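Side-chain contacts in odorant-binding protein 1d (PDB 4PT1), which probably binds small odorant molecules as a secreted, helical member of the PBP/GOBP family: residues N59-D64 and E101-I106; F67-E72 and S90-N95; R10-A15 and S119-A124; C53-F58 and Q105-Y110. All coordinates share one frame; numbering follows the deposited sequence.

Interaction 1: residues N59-D64 and E101-I106; sequences NSLSDD and ETAYQI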
loop_
_atom_site.group_PDB
_atom_site.type_symbol
_atom_site.label_atom_id
_atom_site.label_comp_id
_atom_site.label_asym_id
_atom_site.label_seq_id
_atom_site.Cartn_x
_atom_site.Cartn_y
_atom_site.Cartn_z
ATOM N N ASN A 59 -1.245 -3.102 10.521
ATOM C CA ASN A 59 -1.002 -4.419 11.124
ATOM C C ASN A 59 -0.537 -5.547 10.190
ATOM O O ASN A 59 -0.416 -6.692 10.645
ATOM C CB ASN A 59 -2.256 -4.910 11.866
ATOM C CG ASN A 59 -2.841 -3.859 12.775
ATOM O OD1 ASN A 59 -3.955 -3.369 12.540
ATOM N ND2 ASN A 59 -2.086 -3.491 13.820
ATOM N N SER A 60 -0.253 -5.231 8.924
ATOM C CA SER A 60 0.162 -6.235 7.932
ATOM C C SER A 60 1.663 -6.395 7.853
ATOM O O SER A 60 2.149 -7.294 7.164
ATOM C CB SER A 60 -0.395 -5.921 6.537
ATOM O OG SER A 60 -0.136 -4.586 6.130
ATOM N N LEU A 61 2.400 -5.520 8.543
ATOM C CA LEU A 61 3.840 -5.680 8.694
ATOM C C LEU A 61 4.262 -5.272 10.107
ATOM O O LEU A 61 3.719 -4.331 10.697
ATOM C CB LEU A 61 4.578 -4.866 7.620
ATOM C CG LEU A 61 6.001 -5.281 7.246
ATOM C CD1 LEU A 61 5.998 -6.466 6.289
ATOM C CD2 LEU A 61 6.780 -4.121 6.638
ATOM N N SER A 62 5.209 -6.009 10.672
ATOM C CA SER A 62 5.808 -5.605 11.937
ATOM C C SER A 62 6.796 -4.494 11.629
ATOM O O SER A 62 7.271 -4.360 10.507
ATOM C CB SER A 62 6.547 -6.773 12.581
ATOM O OG SER A 62 7.580 -7.231 11.740
ATOM N N ASP A 63 7.129 -3.704 12.633
ATOM C CA ASP A 63 8.166 -2.671 12.480
ATOM C C ASP A 63 9.469 -3.239 11.908
ATOM O O ASP A 63 10.153 -2.569 11.124
ATOM C CB ASP A 63 8.427 -1.983 13.831
ATOM C CG ASP A 63 9.260 -0.720 13.699
ATOM O OD1 ASP A 63 9.023 0.078 12.762
ATOM O OD2 ASP A 63 10.154 -0.533 14.545
ATOM N N ASP A 64 9.800 -4.483 12.260
ATOM C CA ASP A 64 11.027 -5.103 11.761
ATOM C C ASP A 64 10.824 -5.947 10.507
ATOM O O ASP A 64 11.703 -6.693 10.099
ATOM C CB ASP A 64 11.741 -5.896 12.874
ATOM C CG ASP A 64 11.027 -7.187 13.250
ATOM O OD1 ASP A 64 9.786 -7.258 13.148
ATOM O OD2 ASP A 64 11.732 -8.130 13.679
ATOM N N GLU A 101 12.367 -2.370 2.050
ATOM C CA GLU A 101 12.456 -2.983 0.710
ATOM C C GLU A 101 11.361 -4.052 0.611
ATOM O O GLU A 101 10.636 -4.088 -0.373
ATOM C CB GLU A 101 13.875 -3.551 0.449
ATOM C CG GLU A 101 14.174 -4.022 -0.987
ATOM C CD GLU A 101 14.181 -2.921 -2.037
ATOM O OE1 GLU A 101 14.273 -1.733 -1.684
ATOM O OE2 GLU A 101 14.113 -3.239 -3.250
ATOM N N THR A 102 11.230 -4.867 1.659
ATOM C CA THR A 102 10.158 -5.898 1.790
ATOM C C THR A 102 8.785 -5.326 1.484
ATOM O O THR A 102 8.059 -5.852 0.622
ATOM C CB THR A 102 10.141 -6.523 3.208
ATOM O OG1 THR A 102 11.324 -7.314 3.403
ATOM C CG2 THR A 102 8.900 -7.422 3.443
ATOM N N ALA A 103 8.423 -4.240 2.167
ATOM C CA ALA A 103 7.134 -3.596 1.878
ATOM C C ALA A 103 7.043 -3.167 0.413
ATOM O O ALA A 103 6.057 -3.457 -0.256
ATOM C CB ALA A 103 6.898 -2.403 2.793
ATOM N N TYR A 104 8.079 -2.488 -0.093
ATOM C CA TYR A 104 8.026 -1.892 -1.455
ATOM C C TYR A 104 7.828 -2.971 -2.534
ATOM O O TYR A 104 7.080 -2.769 -3.494
ATOM C CB TYR A 104 9.266 -1.002 -1.729
ATOM C CG TYR A 104 9.368 -0.436 -3.149
ATOM C CD1 TYR A 104 8.692 0.732 -3.522
ATOM C CD2 TYR A 104 10.136 -1.063 -4.105
ATOM C CE1 TYR A 104 8.795 1.242 -4.819
ATOM C CE2 TYR A 104 10.249 -0.573 -5.405
ATOM C CZ TYR A 104 9.573 0.583 -5.768
ATOM O OH TYR A 104 9.675 1.090 -7.067
ATOM N N GLN A 105 8.463 -4.119 -2.339
ATOM C CA GLN A 105 8.408 -5.212 -3.286
ATOM C C GLN A 105 7.256 -6.189 -3.044
ATOM O O GLN A 105 6.880 -6.902 -3.978
ATOM C CB GLN A 105 9.734 -5.988 -3.259
ATOM C CG GLN A 105 10.966 -5.138 -3.581
ATOM C CD GLN A 105 11.048 -4.648 -5.025
ATOM O OE1 GLN A 105 10.266 -5.051 -5.881
ATOM N NE2 GLN A 105 11.995 -3.754 -5.292
ATOM N N ILE A 106 6.703 -6.249 -1.821
ATOM C CA ILE A 106 5.387 -6.879 -1.650
ATOM C C ILE A 106 4.440 -6.084 -2.564
ATOM O O ILE A 106 3.671 -6.661 -3.320
ATOM C CB ILE A 106 4.884 -6.893 -0.172
ATOM C CG1 ILE A 106 5.598 -7.970 0.664
ATOM C CG2 ILE A 106 3.374 -7.161 -0.146
ATOM C CD1 ILE A 106 5.355 -7.885 2.165
#

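Interaction 2: residues F67-E72 and S90-N95; sequences FVLEEE and SCKHIN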
loop_
_atom_site.group_PDB
_atom_site.type_symbol
_atom_site.label_atom_id
_atom_site.label_comp_id
_atom_site.label_asym_id
_atom_site.label_seq_id
_atom_site.Cartn_x
_atom_site.Cartn_y
_atom_site.Cartn_z
ATOM N N PHE A 67 5.721 -9.876 7.613
ATOM C CA PHE A 67 4.390 -9.829 6.958
ATOM C C PHE A 67 3.332 -10.643 7.710
ATOM O O PHE A 67 3.593 -11.770 8.127
ATOM C CB PHE A 67 4.520 -10.299 5.502
ATOM C CG PHE A 67 3.232 -10.242 4.723
ATOM C CD1 PHE A 67 2.697 -9.027 4.327
ATOM C CD2 PHE A 67 2.556 -11.405 4.402
ATOM C CE1 PHE A 67 1.526 -8.976 3.609
ATOM C CE2 PHE A 67 1.388 -11.368 3.680
ATOM C CZ PHE A 67 0.864 -10.157 3.283
ATOM N N VAL A 68 2.137 -10.070 7.890
ATOM C CA VAL A 68 1.043 -10.722 8.606
ATOM C C VAL A 68 -0.182 -10.884 7.672
ATOM O O VAL A 68 -0.989 -9.970 7.496
ATOM C CB VAL A 68 0.674 -9.961 9.894
ATOM C CG1 VAL A 68 -0.366 -10.723 10.689
ATOM C CG2 VAL A 68 1.912 -9.740 10.765
ATOM N N LEU A 69 -0.312 -12.075 7.100
ATOM C CA LEU A 69 -1.313 -12.358 6.045
ATOM C C LEU A 69 -2.750 -12.061 6.449
ATOM O O LEU A 69 -3.481 -11.486 5.676
ATOM C CB LEU A 69 -1.212 -13.821 5.610
ATOM C CG LEU A 69 -2.233 -14.371 4.608
ATOM C CD1 LEU A 69 -2.176 -13.636 3.276
ATOM C CD2 LEU A 69 -1.979 -15.863 4.403
ATOM N N GLU A 70 -3.152 -12.463 7.645
ATOM C CA GLU A 70 -4.543 -12.335 8.085
ATOM C C GLU A 70 -4.952 -10.872 8.128
ATOM O O GLU A 70 -6.065 -10.503 7.738
ATOM C CB GLU A 70 -4.739 -12.994 9.475
ATOM N N GLU A 71 -4.029 -10.029 8.570
ATOM C CA GLU A 71 -4.285 -8.595 8.632
ATOM C C GLU A 71 -4.367 -7.976 7.252
ATOM O O GLU A 71 -5.176 -7.099 7.023
ATOM C CB GLU A 71 -3.229 -7.885 9.473
ATOM C CG GLU A 71 -3.246 -8.326 10.935
ATOM C CD GLU A 71 -4.345 -7.706 11.773
ATOM O OE1 GLU A 71 -5.136 -6.873 11.284
ATOM O OE2 GLU A 71 -4.410 -8.073 12.969
ATOM N N GLU A 72 -3.539 -8.433 6.332
ATOM C CA GLU A 72 -3.554 -7.863 4.990
ATOM C C GLU A 72 -4.831 -8.236 4.250
ATOM O O GLU A 72 -5.382 -7.413 3.523
ATOM C CB GLU A 72 -2.311 -8.261 4.195
ATOM C CG GLU A 72 -2.100 -7.496 2.891
ATOM C CD GLU A 72 -1.615 -6.056 3.060
ATOM O OE1 GLU A 72 -1.933 -5.360 4.051
ATOM O OE2 GLU A 72 -0.911 -5.590 2.159
ATOM N N SER A 90 -1.068 -14.426 -3.666
ATOM C CA SER A 90 -0.002 -14.655 -4.646
ATOM C C SER A 90 1.343 -14.017 -4.237
ATOM O O SER A 90 2.395 -14.374 -4.783
ATOM C CB SER A 90 -0.435 -14.214 -6.053
ATOM O OG SER A 90 -0.460 -12.809 -6.216
ATOM N N CYS A 91 1.309 -13.117 -3.253
ATOM C CA CYS A 91 2.467 -12.290 -2.872
ATOM C C CYS A 91 2.892 -12.469 -1.411
ATOM O O CYS A 91 3.727 -11.712 -0.887
ATOM C CB CYS A 91 2.126 -10.823 -3.159
ATOM S SG CYS A 91 1.922 -10.484 -4.927
ATOM N N LYS A 92 2.330 -13.486 -0.762
ATOM C CA LYS A 92 2.462 -13.653 0.682
ATOM C C LYS A 92 3.813 -14.226 1.147
ATOM O O LYS A 92 4.058 -14.302 2.359
ATOM C CB LYS A 92 1.323 -14.518 1.238
ATOM C CG LYS A 92 1.241 -15.944 0.690
ATOM C CD LYS A 92 0.020 -16.648 1.265
ATOM C CE LYS A 92 -0.382 -17.873 0.466
ATOM N NZ LYS A 92 -1.672 -18.398 0.987
ATOM N N HIS A 93 4.666 -14.615 0.198
ATOM C CA HIS A 93 5.998 -15.180 0.499
ATOM C C HIS A 93 7.152 -14.259 0.171
ATOM O O HIS A 93 8.318 -14.685 0.191
ATOM C CB HIS A 93 6.184 -16.511 -0.232
ATOM C CG HIS A 93 5.182 -17.567 0.164
ATOM N ND1 HIS A 93 4.952 -17.900 1.447
ATOM C CD2 HIS A 93 4.353 -18.374 -0.607
ATOM C CE1 HIS A 93 4.010 -18.857 1.497
ATOM N NE2 HIS A 93 3.645 -19.147 0.237
ATOM N N ILE A 94 6.856 -13.000 -0.132
ATOM C CA ILE A 94 7.863 -12.002 -0.443
ATOM C C ILE A 94 8.453 -11.539 0.893
ATOM O O ILE A 94 7.722 -11.303 1.872
ATOM C CB ILE A 94 7.272 -10.799 -1.222
ATOM C CG1 ILE A 94 6.668 -11.254 -2.560
ATOM C CG2 ILE A 94 8.335 -9.735 -1.500
ATOM C CD1 ILE A 94 7.706 -11.587 -3.621
ATOM N N ASN A 95 9.774 -11.448 0.927
ATOM C CA ASN A 95 10.518 -11.008 2.114
ATOM C C ASN A 95 11.894 -10.566 1.621
ATOM O O ASN A 95 12.613 -11.378 1.072
ATOM C CB ASN A 95 10.638 -12.153 3.136
ATOM C CG ASN A 95 9.793 -11.924 4.386
ATOM N ND2 ASN A 95 10.154 -10.900 5.177
#

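Interaction 3: residues R10-A15 and S119-A124; sequences RIMDAA and SLVVRA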
loop_
_atom_site.group_PDB
_atom_site.type_symbol
_atom_site.label_atom_id
_atom_site.label_comp_id
_atom_site.label_asym_id
_atom_site.label_seq_id
_atom_site.Cartn_x
_atom_site.Cartn_y
_atom_site.Cartn_z
ATOM N N ARG A 10 -11.110 -0.026 6.009
ATOM C CA ARG A 10 -10.346 0.670 7.054
ATOM C C ARG A 10 -9.188 1.507 6.510
ATOM O O ARG A 10 -8.922 2.593 7.020
ATOM C CB ARG A 10 -9.869 -0.293 8.156
ATOM C CG ARG A 10 -8.922 -1.421 7.753
ATOM C CD ARG A 10 -8.776 -2.416 8.910
ATOM N NE ARG A 10 -7.684 -3.379 8.731
ATOM C CZ ARG A 10 -7.310 -4.289 9.635
ATOM N NH1 ARG A 10 -7.934 -4.374 10.808
ATOM N NH2 ARG A 10 -6.298 -5.123 9.371
ATOM N N ILE A 11 -8.519 1.033 5.461
ATOM C CA ILE A 11 -7.413 1.789 4.878
ATOM C C ILE A 11 -7.912 3.066 4.189
ATOM O O ILE A 11 -7.364 4.157 4.380
ATOM C CB ILE A 11 -6.588 0.938 3.887
ATOM C CG1 ILE A 11 -5.889 -0.201 4.636
ATOM C CG2 ILE A 11 -5.560 1.800 3.181
ATOM C CD1 ILE A 11 -4.870 -0.938 3.786
ATOM N N MET A 12 -8.969 2.951 3.404
ATOM C CA MET A 12 -9.500 4.133 2.746
ATOM C C MET A 12 -10.067 5.118 3.770
ATOM O O MET A 12 -9.833 6.335 3.645
ATOM C CB MET A 12 -10.544 3.757 1.688
ATOM C CG MET A 12 -9.934 3.070 0.474
ATOM S SD MET A 12 -8.742 4.098 -0.406
ATOM C CE MET A 12 -7.851 2.881 -1.376
ATOM N N ASP A 13 -10.777 4.599 4.774
ATOM C CA ASP A 13 -11.347 5.427 5.863
ATOM C C ASP A 13 -10.293 6.286 6.551
ATOM O O ASP A 13 -10.547 7.451 6.881
ATOM C CB ASP A 13 -12.010 4.559 6.951
ATOM C CG ASP A 13 -13.415 4.078 6.579
ATOM O OD1 ASP A 13 -14.076 4.696 5.711
ATOM O OD2 ASP A 13 -13.864 3.075 7.186
ATOM N N ALA A 14 -9.119 5.704 6.778
ATOM C CA ALA A 14 -8.066 6.359 7.548
ATOM C C ALA A 14 -6.877 6.801 6.696
ATOM O O ALA A 14 -5.820 7.080 7.240
ATOM C CB ALA A 14 -7.606 5.447 8.670
ATOM N N ALA A 15 -7.062 6.921 5.384
ATOM C CA ALA A 15 -5.979 7.319 4.484
ATOM C C ALA A 15 -5.290 8.633 4.860
ATOM O O ALA A 15 -4.061 8.709 4.837
ATOM C CB ALA A 15 -6.479 7.409 3.056
ATOM N N SER A 119 -3.495 -0.387 -9.709
ATOM C CA SER A 119 -3.636 1.005 -10.149
ATOM C C SER A 119 -4.896 1.619 -9.571
ATOM O O SER A 119 -4.907 2.755 -9.119
ATOM C CB SER A 119 -3.688 1.082 -11.678
ATOM O OG SER A 119 -4.227 2.328 -12.091
ATOM N N LEU A 120 -5.970 0.848 -9.566
ATOM C CA LEU A 120 -7.244 1.283 -9.007
ATOM C C LEU A 120 -7.165 1.672 -7.516
ATOM O O LEU A 120 -7.714 2.709 -7.073
ATOM C CB LEU A 120 -8.263 0.148 -9.167
ATOM C CG LEU A 120 -9.711 0.558 -9.057
ATOM C CD1 LEU A 120 -10.269 0.553 -10.471
ATOM C CD2 LEU A 120 -10.518 -0.374 -8.153
ATOM N N VAL A 121 -6.495 0.821 -6.748
ATOM C CA VAL A 121 -6.361 1.020 -5.302
ATOM C C VAL A 121 -5.478 2.238 -4.965
ATOM O O VAL A 121 -5.869 3.112 -4.168
ATOM C CB VAL A 121 -5.815 -0.274 -4.644
ATOM C CG1 VAL A 121 -5.298 -0.016 -3.233
ATOM C CG2 VAL A 121 -6.898 -1.338 -4.629
ATOM N N VAL A 122 -4.316 2.327 -5.597
ATOM C CA VAL A 122 -3.378 3.404 -5.290
ATOM C C VAL A 122 -4.000 4.754 -5.689
ATOM O O VAL A 122 -3.879 5.735 -4.960
ATOM C CB VAL A 122 -1.969 3.178 -5.911
ATOM C CG1 VAL A 122 -1.323 1.906 -5.361
ATOM C CG2 VAL A 122 -2.023 3.097 -7.424
ATOM N N ARG A 123 -4.722 4.796 -6.798
ATOM C CA ARG A 123 -5.370 6.043 -7.216
ATOM C C ARG A 123 -6.477 6.516 -6.277
ATOM O O ARG A 123 -6.622 7.718 -6.058
ATOM C CB ARG A 123 -5.887 5.912 -8.651
ATOM C CG ARG A 123 -4.770 5.912 -9.682
ATOM C CD ARG A 123 -5.306 6.032 -11.103
ATOM N NE ARG A 123 -4.235 6.228 -12.072
ATOM N N ALA A 124 -7.238 5.579 -5.713
ATOM C CA ALA A 124 -8.301 5.882 -4.763
ATOM C C ALA A 124 -7.716 6.381 -3.437
ATOM O O ALA A 124 -8.255 7.289 -2.801
ATOM C CB ALA A 124 -9.155 4.644 -4.535
#

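Interaction 4: residues C53-F58 and Q105-Y110; sequences CIMVEF and QIHQCY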
loop_
_atom_site.group_PDB
_atom_site.type_symbol
_atom_site.label_atom_id
_atom_site.label_comp_id
_atom_site.label_asym_id
_atom_site.label_seq_id
_atom_site.Cartn_x
_atom_site.Cartn_y
_atom_site.Cartn_z
ATOM N N CYS A 53 5.566 2.000 6.371
ATOM C CA CYS A 53 4.886 2.657 7.477
ATOM C C CYS A 53 3.379 2.430 7.420
ATOM O O CYS A 53 2.766 2.179 8.446
ATOM C CB CYS A 53 5.214 4.155 7.471
ATOM S SG CYS A 53 4.408 5.081 8.778
ATOM N N ILE A 54 2.787 2.536 6.232
ATOM C CA ILE A 54 1.368 2.235 6.028
ATOM C C ILE A 54 1.075 0.796 6.466
ATOM O O ILE A 54 0.120 0.534 7.184
ATOM C CB ILE A 54 0.929 2.450 4.563
ATOM C CG1 ILE A 54 0.807 3.942 4.257
ATOM C CG2 ILE A 54 -0.445 1.809 4.282
ATOM C CD1 ILE A 54 0.588 4.186 2.786
ATOM N N MET A 55 1.912 -0.147 6.050
ATOM C CA MET A 55 1.640 -1.536 6.398
ATOM C C MET A 55 1.706 -1.745 7.910
ATOM O O MET A 55 0.911 -2.505 8.465
ATOM C CB MET A 55 2.588 -2.481 5.666
ATOM C CG MET A 55 2.392 -2.476 4.160
ATOM S SD MET A 55 3.470 -3.659 3.354
ATOM C CE MET A 55 2.573 -5.180 3.696
ATOM N N VAL A 56 2.650 -1.081 8.571
ATOM C CA VAL A 56 2.803 -1.203 10.040
ATOM C C VAL A 56 1.582 -0.628 10.730
ATOM O O VAL A 56 1.055 -1.220 11.652
ATOM C CB VAL A 56 4.080 -0.510 10.563
ATOM C CG1 VAL A 56 4.084 -0.515 12.085
ATOM C CG2 VAL A 56 5.318 -1.216 10.034
ATOM N N GLU A 57 1.104 0.513 10.248
ATOM C CA GLU A 57 -0.065 1.152 10.850
ATOM C C GLU A 57 -1.349 0.308 10.642
ATOM O O GLU A 57 -2.269 0.344 11.473
ATOM C CB GLU A 57 -0.227 2.560 10.291
ATOM C CG GLU A 57 0.876 3.515 10.718
ATOM C CD GLU A 57 0.861 3.823 12.198
ATOM O OE1 GLU A 57 -0.186 4.275 12.711
ATOM O OE2 GLU A 57 1.911 3.638 12.843
ATOM N N PHE A 58 -1.395 -0.480 9.571
ATOM C CA PHE A 58 -2.536 -1.396 9.347
ATOM C C PHE A 58 -2.221 -2.869 9.643
ATOM O O PHE A 58 -2.856 -3.772 9.095
ATOM C CB PHE A 58 -3.090 -1.222 7.929
ATOM C CG PHE A 58 -3.673 0.139 7.682
ATOM C CD1 PHE A 58 -4.808 0.551 8.372
ATOM C CD2 PHE A 58 -3.089 1.007 6.768
ATOM C CE1 PHE A 58 -5.345 1.819 8.160
ATOM C CE2 PHE A 58 -3.626 2.270 6.544
ATOM C CZ PHE A 58 -4.762 2.669 7.240
ATOM N N GLN A 105 8.463 -4.119 -2.339
ATOM C CA GLN A 105 8.408 -5.212 -3.286
ATOM C C GLN A 105 7.256 -6.189 -3.044
ATOM O O GLN A 105 6.880 -6.902 -3.978
ATOM C CB GLN A 105 9.734 -5.988 -3.259
ATOM C CG GLN A 105 10.966 -5.138 -3.581
ATOM C CD GLN A 105 11.048 -4.648 -5.025
ATOM O OE1 GLN A 105 10.266 -5.051 -5.881
ATOM N NE2 GLN A 105 11.995 -3.754 -5.292
ATOM N N ILE A 106 6.703 -6.249 -1.821
ATOM C CA ILE A 106 5.387 -6.879 -1.650
ATOM C C ILE A 106 4.440 -6.084 -2.564
ATOM O O ILE A 106 3.671 -6.661 -3.320
ATOM C CB ILE A 106 4.884 -6.893 -0.172
ATOM C CG1 ILE A 106 5.598 -7.970 0.664
ATOM C CG2 ILE A 106 3.374 -7.161 -0.146
ATOM C CD1 ILE A 106 5.355 -7.885 2.165
ATOM N N HIS A 107 4.556 -4.757 -2.538
ATOM C CA HIS A 107 3.765 -3.879 -3.383
ATOM C C HIS A 107 4.046 -3.995 -4.867
ATOM O O HIS A 107 3.118 -3.958 -5.664
ATOM C CB HIS A 107 3.889 -2.457 -2.910
ATOM C CG HIS A 107 2.863 -2.097 -1.880
ATOM N ND1 HIS A 107 1.715 -1.449 -2.194
ATOM C CD2 HIS A 107 2.806 -2.372 -0.512
ATOM C CE1 HIS A 107 0.985 -1.293 -1.070
ATOM N NE2 HIS A 107 1.655 -1.865 -0.048
ATOM N N GLN A 108 5.308 -4.169 -5.253
ATOM C CA GLN A 108 5.594 -4.396 -6.667
ATOM C C GLN A 108 5.042 -5.756 -7.105
ATOM O O GLN A 108 4.575 -5.860 -8.225
ATOM C CB GLN A 108 7.082 -4.256 -6.984
ATOM C CG GLN A 108 7.672 -2.873 -6.692
ATOM C CD GLN A 108 6.678 -1.731 -6.816
ATOM O OE1 GLN A 108 6.151 -1.230 -5.813
ATOM N NE2 GLN A 108 6.416 -1.304 -8.054
ATOM N N CYS A 109 5.082 -6.769 -6.233
ATOM C CA CYS A 109 4.368 -8.050 -6.466
ATOM C C CYS A 109 2.855 -7.870 -6.635
ATOM O O CYS A 109 2.264 -8.483 -7.525
ATOM C CB CYS A 109 4.647 -9.095 -5.379
ATOM S SG CYS A 109 3.830 -10.700 -5.643
ATOM N N TYR A 110 2.211 -7.064 -5.796
ATOM C CA TYR A 110 0.802 -6.758 -6.039
ATOM C C TYR A 110 0.552 -6.162 -7.428
ATOM O O TYR A 110 -0.388 -6.553 -8.127
ATOM C CB TYR A 110 0.250 -5.770 -5.019
ATOM C CG TYR A 110 0.208 -6.204 -3.572
ATOM C CD1 TYR A 110 0.302 -7.533 -3.186
ATOM C CD2 TYR A 110 0.026 -5.244 -2.569
ATOM C CE1 TYR A 110 0.245 -7.897 -1.850
ATOM C CE2 TYR A 110 -0.039 -5.614 -1.239
ATOM C CZ TYR A 110 0.064 -6.948 -0.884
ATOM O OH TYR A 110 0.019 -7.302 0.442
#

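Interaction 1: residues N59-D64 and E101-I106
L61 meets T102, A103 and I106 through methyl groups alone, and the flat groups with close neighbours stand beside it, chiefly on helix 99-113. There the amide nitrogen NE2 of Q105 lies at the edge of the Y104 ring, in its plane. The same nitrogen donates to OE2 of E101 over 3.0 Å, nearly straight at 166°. It reaches that oxygen from above the carboxylate plane, 42° out of it, whereas the acceptor stays close to the plane of the amide. The other carboxylate oxygen, E101 OE1, pairs with K48 in a salt bridge, giving the group partners on two helices.

The contact itself is a fork resting on a helix surface. CD1 of L61 touches CG2 of T102 at 4.2 Å and lies 4.4 Å from CD1 of I106, one turn further on; CD2 of L61 takes the CB of A103 at 4.2 Å.

The loop that carries L61 starts with a Schellman motif closing helix 45-57: N59, with positive phi, is its C-prime residue, S60 N bonds to M55 O, and N59 N to V56 O. L61 comes two residues after N59 and turns inward, its CG anti to the backbone N (chi1 -157°). T102 presents its methyl, while OG1 bonds to the backbone N of H96. Just beyond L61 come polar residues: OG of S62 donates to OD1 of D64 over 2.6 Å, nearly along the C-O axis of the acceptor, and S62 OG also bonds to V66 N.

Interaction 2: residues F67-E72 and S90-N95
F67 and L69 both carry CG anti to the backbone N (chi1 -178° and 175°), which sends a ring and a branched tip toward K92. K92 answers with the crowded rotamer: its CG sits between the backbone N and the carbonyl carbon (chi1 61°), and beyond CG the chain is extended. F67 and L69 each cross K92 at a slant, and the lysine supplies its hydrocarbon portion rather than its charge.

The F67 ring meets the root of K92. Its CE2 lies 3.9 Å from CA and 4.0 Å from CB of K92, while CD2 approaches the carbonyl O of K92 at 3.8 Å. L69 covers the next part of the chain, with CD1 at 4.1 Å from K92 CB and CD2 at 3.8 Å from K92 CD. Further along, NZ leaves the apolar patch and finds a polar partner in ND1 of H89. On its own segment K92 has another neighbour: its CG rests 4.0 Å above the centre of one face of the H93 imidazole.

C91 to I94 form a type I beta turn, closed by a weak bond from I94 N to C91 O, and K92 occupies its second position. On the other segment, V68 is the N-cap residue of helix 69-75, its carbonyl accepting E72 N at 3.2 Å, and L69, the next residue, is the one that faces K92.

This surface contact joins the start of helix 69-75 to the loop after helix 81-90. L69 also packs on V88 of that helix, F67 reaches I106 and Y110 of helix 99-113 and M55 of helix 45-57, and C91 is fastened to C109 by a disulfide.

Interaction 3: residues R10-A15 and S119-A124
M12 bridges to V121 and A124 with the end of its side chain. From CB, whose bond points toward helix 115-129, the chain steps to CG, set anti to the carbonyl carbon (chi1 -70°), and then bends at chi2 (-61°). That bend lays the sulfur against the backbone of the other helix: M12 SD is 3.9 Å from A124 C and 4.0 Å from A124 O. The terminal methyl makes the closest approaches. CE lies 3.8 Å from A124 CB, 4.3 Å from V121 CG1 and 3.4 Å from the carbonyl O of V121.

The small side chain of A124 is consistent with so close an approach of the thioether. Short helix 10-13 is thereby laid on helix 115-129, where M12 also touches F125, a residue lining the pocket that holds 2-(2-methoxyethoxy)ethanol, probably a crystallisation additive; the side chain of V121 is about 4 Å from the bound 2-(2-methoxyethoxy)ethanol. With an alanine here, the gap opened beside V121 and A124 would probably weaken the hold between the two helices.

No hydrogen bond crosses the contact. Its cohesion probably rests mainly on dispersion around a polarisable sulfur and methyl, perhaps with a slight electrostatic attraction between CE and the V121 carbonyl.

Interaction 4: residues C53-F58 and Q105-Y110
The disulfide-braced helical core of the PBP/GOBP fold brings M55 of helix 45-57 against I106 and H107 of helix 99-113, beside the pocket that holds 2-(2-methoxyethoxy)ethanol. H107 and I54 both line that pocket, so the contact backs directly onto it.

Within 53-58 and 105-110 the closest CA atoms, those of M55 and H107, are 10.3 Å apart, and the M55 side chain spans that distance. Its chain runs straight through chi2 and bends only at chi3 (78°), which separates the tasks of its last two atoms. The sulfur goes to the histidine: SD is 4.1 Å from CD2 of H107 and 5.1 Å from the ring centroid, 89° off the ring normal. This is a Met-aromatic contact at the ring edge, where a C-H with some positive character may favour the sulfur. The methyl, turned aside, touches CD1 of I106, with CE 4.2 Å away.

The imidazole has other neighbours. CD2 of Y110 lies 4.2 Å above the centre of one face of the H107 ring, and ND1 of H107 is hydrogen-bonded to OH of Y118, which would limit how the ring can turn. Y110 in turn has the carbonyl O of I106 3.4 Å above one of its faces, offset toward the rim, and its OH bonds to E72 OE2.

The C49-C100 disulfide ties these same two helices together. C53 is linked to C22 on helix 15-26 and C109 to C91 after helix 81-90, while I54 touches F125 of helix 115-129.

Interactions 1 and 4 form one buried core, their centres 5 Å apart: both lean on helix 99-113, both use I106, and A103 CB touches M55 SD at 3.7 Å. Interaction 2 lies at the surface, where a lysine contributes its aliphatic part and its carbonyl O rather than its charge, yet it is joined to interaction 4 by the C91-C109 disulfide. Interaction 3, partly buried, sits across the chain's centre from interactions 1 and 2 and employs other helices; a salt bridge from R10 NH2 to E71 OE1 connects it to interaction 2. Methionines carry interactions 3 and 4, one meeting helix backbone, the other a histidine edge, whereas interaction 1 is purely methyl against methyl.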